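Local coordinates for Lmo1076 protein (Listeria monocytogenes serovar 1/2a, PDB 5JQC) that is a putative secreted autolysin, probably with amidase activity in cell-wall breakdown, represented here by its fragment of three GW repeats of the SH3-like clan, at residues G110-G115 with R174-Y179; Q141-K146 with F161-K166. All blocks are in the same frame, centred on the assembly; numbering follows the deposited sequence.

Overall arrangement
Contacts 1 and 2 lie about 10 Å apart, centre to centre, within the second of the three GW ranges, and illustrate how separate strand pairings combine in one antiparallel sheet. Contact 1 pairs the end of strand 103-112, early in the range, with the short strand 176-178 at its end; contact 2, between 141-146 and 161-166, falls within the chain separating those partners and belongs to the hairpin of strands 144-153 and 156-163. The sheet order 156-163, 144-153, 103-112, 176-178 makes the contacts neighbours, since 103-112 lies beside 144-153. Ile-112 and Phe-161 touch between them, and Thr-113 O accepts from Gln-141 NE2, which ties 110-115, partner of the edge strand that comes late in the chain, to the hairpin.

Contact 1 of 2, residues G110-G115 with R174-Y179; sequences GKITAG and RAFHVY. With SO4 (sulfate ion), chain E.
Lys-111 and His-177 form the hydrogen-bonded pair of this antiparallel strand contact, each backbone N donating to the other's O. The bond from His-177 N to Lys-111 O is short, 2.7 Å, and almost straight at 178°, in the carbonyl plane. The strand ends one residue on, at Ile-112, which faces Phe-176 as a non-hydrogen-bonded pair. Ala-175 O then grips the turn with two backbone bonds: Thr-113 N at 2.7 Å, nearly along the C=O axis, and Ala-114 N at 3.0 Å. Thr-113 OG1 bonds to a glycerol.

The Gly-110 backbone lies close against the Tyr-179 ring, CA 3.4 Å from CD2. Tyr-179 OH has Asp-144 OD1 as its polar partner; Lys-111 NZ bonds to Ser-211, and His-177 NE2 to Asn-208. Arg-174 turns its guanidinium edge to a sulfate, NH2 lying 2.9 Å from SO4 O1, and NH2 also pairs with Asp-172. Glycerol and sulfate probably come from the crystallisation solution.

On the other face Phe-176 has CG opposite its carbonyl carbon, chi1 -59°, which lays the ring alongside Ile-112; it meets Tyr-159 and Phe-161 edge-to-face. In this second GW domain, of the SH3 clan, strand 176-178 is outermost in the sheet, against 103-112, with 144-153 beyond.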
# COMPACT_ATOMS: atom_id res chain seq x y z
N GLY A 110 -2.94 6.32 11.18
CA GLY A 110 -4.22 5.74 11.51
C GLY A 110 -4.04 4.67 12.56
O GLY A 110 -2.94 4.45 13.07
N LYS A 111 -5.14 4.00 12.87
CA LYS A 111 -5.17 2.92 13.84
C LYS A 111 -5.47 1.62 13.09
O LYS A 111 -6.37 1.59 12.24
CB LYS A 111 -6.21 3.18 14.93
CG LYS A 111 -6.40 2.01 15.89
CD LYS A 111 -7.17 2.40 17.15
CE LYS A 111 -6.40 3.45 17.95
NZ LYS A 111 -7.08 3.76 19.25
N ILE A 112 -4.70 0.57 13.38
CA ILE A 112 -4.97 -0.74 12.80
C ILE A 112 -6.17 -1.32 13.53
O ILE A 112 -6.08 -1.66 14.71
CB ILE A 112 -3.75 -1.66 12.92
CG1 ILE A 112 -2.60 -1.09 12.10
CG2 ILE A 112 -4.14 -3.06 12.48
CD1 ILE A 112 -1.30 -1.81 12.29
N THR A 113 -7.30 -1.43 12.84
CA THR A 113 -8.52 -1.91 13.46
C THR A 113 -8.95 -3.29 12.98
O THR A 113 -9.84 -3.89 13.60
CB THR A 113 -9.67 -0.92 13.23
OG1 THR A 113 -9.58 -0.39 11.90
CG2 THR A 113 -9.60 0.20 14.24
N ALA A 114 -8.35 -3.82 11.92
CA ALA A 114 -8.64 -5.19 11.54
C ALA A 114 -7.36 -5.91 11.14
O ALA A 114 -7.33 -6.65 10.16
CB ALA A 114 -9.66 -5.25 10.41
N GLY A 115 -6.27 -5.69 11.89
CA GLY A 115 -5.05 -6.43 11.63
C GLY A 115 -5.20 -7.93 11.84
O GLY A 115 -4.49 -8.73 11.22
N ARG A 174 -8.11 -1.75 4.12
CA ARG A 174 -9.35 -1.94 4.87
C ARG A 174 -9.11 -2.28 6.33
O ARG A 174 -10.06 -2.19 7.13
CB ARG A 174 -10.20 -3.04 4.24
CG ARG A 174 -10.85 -2.66 2.94
CD ARG A 174 -11.46 -3.89 2.29
NE ARG A 174 -10.42 -4.81 1.81
CZ ARG A 174 -10.68 -5.95 1.17
NH1 ARG A 174 -11.94 -6.31 0.95
NH2 ARG A 174 -9.68 -6.73 0.76
N ALA A 175 -7.88 -2.66 6.69
CA ALA A 175 -7.51 -2.94 8.06
C ALA A 175 -7.24 -1.68 8.89
O ALA A 175 -7.16 -1.78 10.12
CB ALA A 175 -6.26 -3.83 8.09
N PHE A 176 -7.08 -0.52 8.26
CA PHE A 176 -6.73 0.72 8.95
C PHE A 176 -7.93 1.65 9.09
O PHE A 176 -8.77 1.74 8.19
CB PHE A 176 -5.66 1.50 8.20
CG PHE A 176 -4.38 0.76 8.00
CD1 PHE A 176 -4.29 -0.22 7.03
CD2 PHE A 176 -3.25 1.12 8.71
CE1 PHE A 176 -3.09 -0.87 6.80
CE2 PHE A 176 -2.04 0.48 8.49
CZ PHE A 176 -1.96 -0.52 7.53
N HIS A 177 -7.96 2.37 10.21
CA HIS A 177 -8.79 3.56 10.37
C HIS A 177 -7.85 4.76 10.24
O HIS A 177 -7.04 5.01 11.14
CB HIS A 177 -9.49 3.57 11.73
CG HIS A 177 -10.27 4.83 11.99
ND1 HIS A 177 -11.62 4.93 11.73
CD2 HIS A 177 -9.88 6.04 12.45
CE1 HIS A 177 -12.03 6.15 12.04
NE2 HIS A 177 -11.00 6.84 12.48
N VAL A 178 -7.97 5.50 9.15
CA VAL A 178 -7.05 6.60 8.90
C VAL A 178 -7.56 7.86 9.59
O VAL A 178 -8.73 8.23 9.46
CB VAL A 178 -6.87 6.84 7.40
CG1 VAL A 178 -5.76 7.87 7.16
CG2 VAL A 178 -6.56 5.53 6.68
N TYR A 179 -6.66 8.52 10.34
CA TYR A 179 -7.00 9.79 10.97
C TYR A 179 -7.03 10.89 9.92
O TYR A 179 -6.21 10.90 9.00
CB TYR A 179 -6.00 10.14 12.07
CG TYR A 179 -5.92 9.07 13.15
CD1 TYR A 179 -7.04 8.69 13.85
CD2 TYR A 179 -4.70 8.48 13.48
CE1 TYR A 179 -6.97 7.74 14.84
CE2 TYR A 179 -4.61 7.53 14.44
CZ TYR A 179 -5.75 7.16 15.13
OH TYR A 179 -5.65 6.21 16.12
S SO4 E . -11.45 -9.74 -0.45
O1 SO4 E . -10.77 -8.68 -1.16
O2 SO4 E . -10.67 -10.14 0.74
O3 SO4 E . -12.77 -9.25 0.03
O4 SO4 E . -11.65 -10.91 -1.31

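Contact 2 of 2, residues Q141-K146 with F161-K166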
# COMPACT_ATOMS: atom_id res chain seq x y z
N GLN A 141 -2.93 -5.30 16.31
CA GLN A 141 -4.32 -4.90 16.37
C GLN A 141 -4.47 -3.71 17.30
O GLN A 141 -3.84 -3.63 18.36
CB GLN A 141 -5.17 -6.10 16.80
CG GLN A 141 -6.67 -5.84 16.99
CD GLN A 141 -7.38 -5.33 15.75
OE1 GLN A 141 -6.82 -5.28 14.65
NE2 GLN A 141 -8.63 -4.93 15.94
N ASN A 142 -5.26 -2.73 16.87
CA ASN A 142 -5.57 -1.52 17.62
C ASN A 142 -4.36 -0.66 17.92
O ASN A 142 -4.46 0.28 18.72
CB ASN A 142 -6.33 -1.85 18.91
CG ASN A 142 -7.75 -2.29 18.64
OD1 ASN A 142 -8.44 -1.72 17.79
ND2 ASN A 142 -8.21 -3.31 19.35
N LYS A 143 -3.21 -0.89 17.27
CA LYS A 143 -2.05 -0.02 17.41
C LYS A 143 -2.11 1.13 16.41
O LYS A 143 -2.69 1.02 15.33
CB LYS A 143 -0.73 -0.78 17.21
CG LYS A 143 -0.46 -1.87 18.23
CD LYS A 143 1.05 -2.05 18.47
CE LYS A 143 1.30 -2.86 19.75
NZ LYS A 143 2.75 -2.88 20.15
N ASP A 144 -1.46 2.24 16.78
CA ASP A 144 -1.28 3.33 15.84
C ASP A 144 -0.18 3.01 14.84
O ASP A 144 0.76 2.27 15.14
CB ASP A 144 -0.93 4.63 16.57
CG ASP A 144 -2.16 5.37 17.03
OD1 ASP A 144 -3.28 4.83 16.83
OD2 ASP A 144 -2.01 6.46 17.59
N ALA A 145 -0.31 3.57 13.65
CA ALA A 145 0.63 3.25 12.58
C ALA A 145 0.75 4.44 11.65
O ALA A 145 -0.17 5.25 11.52
CB ALA A 145 0.19 2.00 11.82
N LYS A 146 1.91 4.54 11.01
CA LYS A 146 2.15 5.53 9.98
C LYS A 146 2.12 4.82 8.63
O LYS A 146 2.82 3.83 8.42
CB LYS A 146 3.49 6.23 10.20
CG LYS A 146 3.70 7.40 9.26
CD LYS A 146 5.07 8.04 9.44
CE LYS A 146 5.27 9.14 8.42
NZ LYS A 146 6.69 9.59 8.35
N PHE A 161 3.27 0.21 6.15
CA PHE A 161 3.01 0.92 7.40
C PHE A 161 4.11 0.67 8.43
O PHE A 161 4.81 -0.35 8.40
CB PHE A 161 1.66 0.51 8.01
CG PHE A 161 1.66 -0.88 8.59
CD1 PHE A 161 1.58 -1.98 7.77
CD2 PHE A 161 1.78 -1.08 9.95
CE1 PHE A 161 1.61 -3.25 8.29
CE2 PHE A 161 1.81 -2.34 10.47
CZ PHE A 161 1.72 -3.43 9.64
N GLN A 162 4.21 1.60 9.37
CA GLN A 162 5.19 1.55 10.46
C GLN A 162 4.47 1.60 11.80
O GLN A 162 3.46 2.30 11.95
CB GLN A 162 6.16 2.72 10.37
CG GLN A 162 6.81 2.86 9.01
CD GLN A 162 7.77 4.04 8.96
OE1 GLN A 162 7.41 5.18 9.27
NE2 GLN A 162 9.01 3.77 8.56
N VAL A 163 5.01 0.85 12.77
CA VAL A 163 4.57 0.89 14.16
C VAL A 163 5.81 1.12 15.03
O VAL A 163 6.79 0.36 14.94
CB VAL A 163 3.83 -0.40 14.58
CG1 VAL A 163 3.38 -0.34 16.04
CG2 VAL A 163 2.62 -0.64 13.68
N GLY A 164 5.78 2.16 15.85
CA GLY A 164 6.95 2.53 16.63
C GLY A 164 8.19 2.84 15.81
O GLY A 164 9.28 2.38 16.15
N GLY A 165 8.04 3.61 14.73
CA GLY A 165 9.19 4.01 13.95
C GLY A 165 9.78 2.95 13.04
O GLY A 165 10.68 3.27 12.25
N LYS A 166 9.30 1.71 13.11
CA LYS A 166 9.82 0.60 12.31
C LYS A 166 8.81 0.19 11.24
O LYS A 166 7.64 -0.10 11.56
CB LYS A 166 10.18 -0.59 13.21
CG LYS A 166 11.61 -0.59 13.78
CD LYS A 166 11.82 0.49 14.84
CE LYS A 166 13.26 0.55 15.38
NZ LYS A 166 13.48 1.75 16.25
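Phe-161 carries CG between its backbone N and carbonyl carbon, chi1 72°, which places the ring beside Ala-145, with CD2 3.9 Å from Ala-145 CB. Val-163 holds CG1 opposite its backbone N, chi1 180°; this places CG2 4.0 Å from the same methyl and in the plane of the Phe-161 ring, at its edge, while CG1 meets Lys-143 CD at 3.8 Å, the two side chains crossing at about a right angle.

The polar frame is a single hydrogen-bonded antiparallel pair. Lys-146 N donates to Gln-162 O at 2.9 Å, and Gln-162 N returns the bond to Lys-146 O at 2.8 Å, both donors in the carbonyl plane. Each carbonyl also receives a CA-H...O contact, from Ala-145 CA and Phe-161 CA respectively. On the face bearing Lys-146 and Gln-162 the side chains run side by side, and Gln-162 OE1 rests 3.7 Å from Lys-146 CD; its NE2 bonds to Thr-167 OG1.

Past Val-163 the chain reverses through a type I' turn whose Gly-164 and Gly-165 both have positive phi, and it returns as strand 166-172. Phe-161 meanwhile packs on Ile-168 and Leu-171. The contact is thus two-sided in chemistry: the Lys-146 to Gln-162 pair sets the register at this end of the hairpin, apolar groups cover its inner side, and a lysine chain and an amide line the outer one.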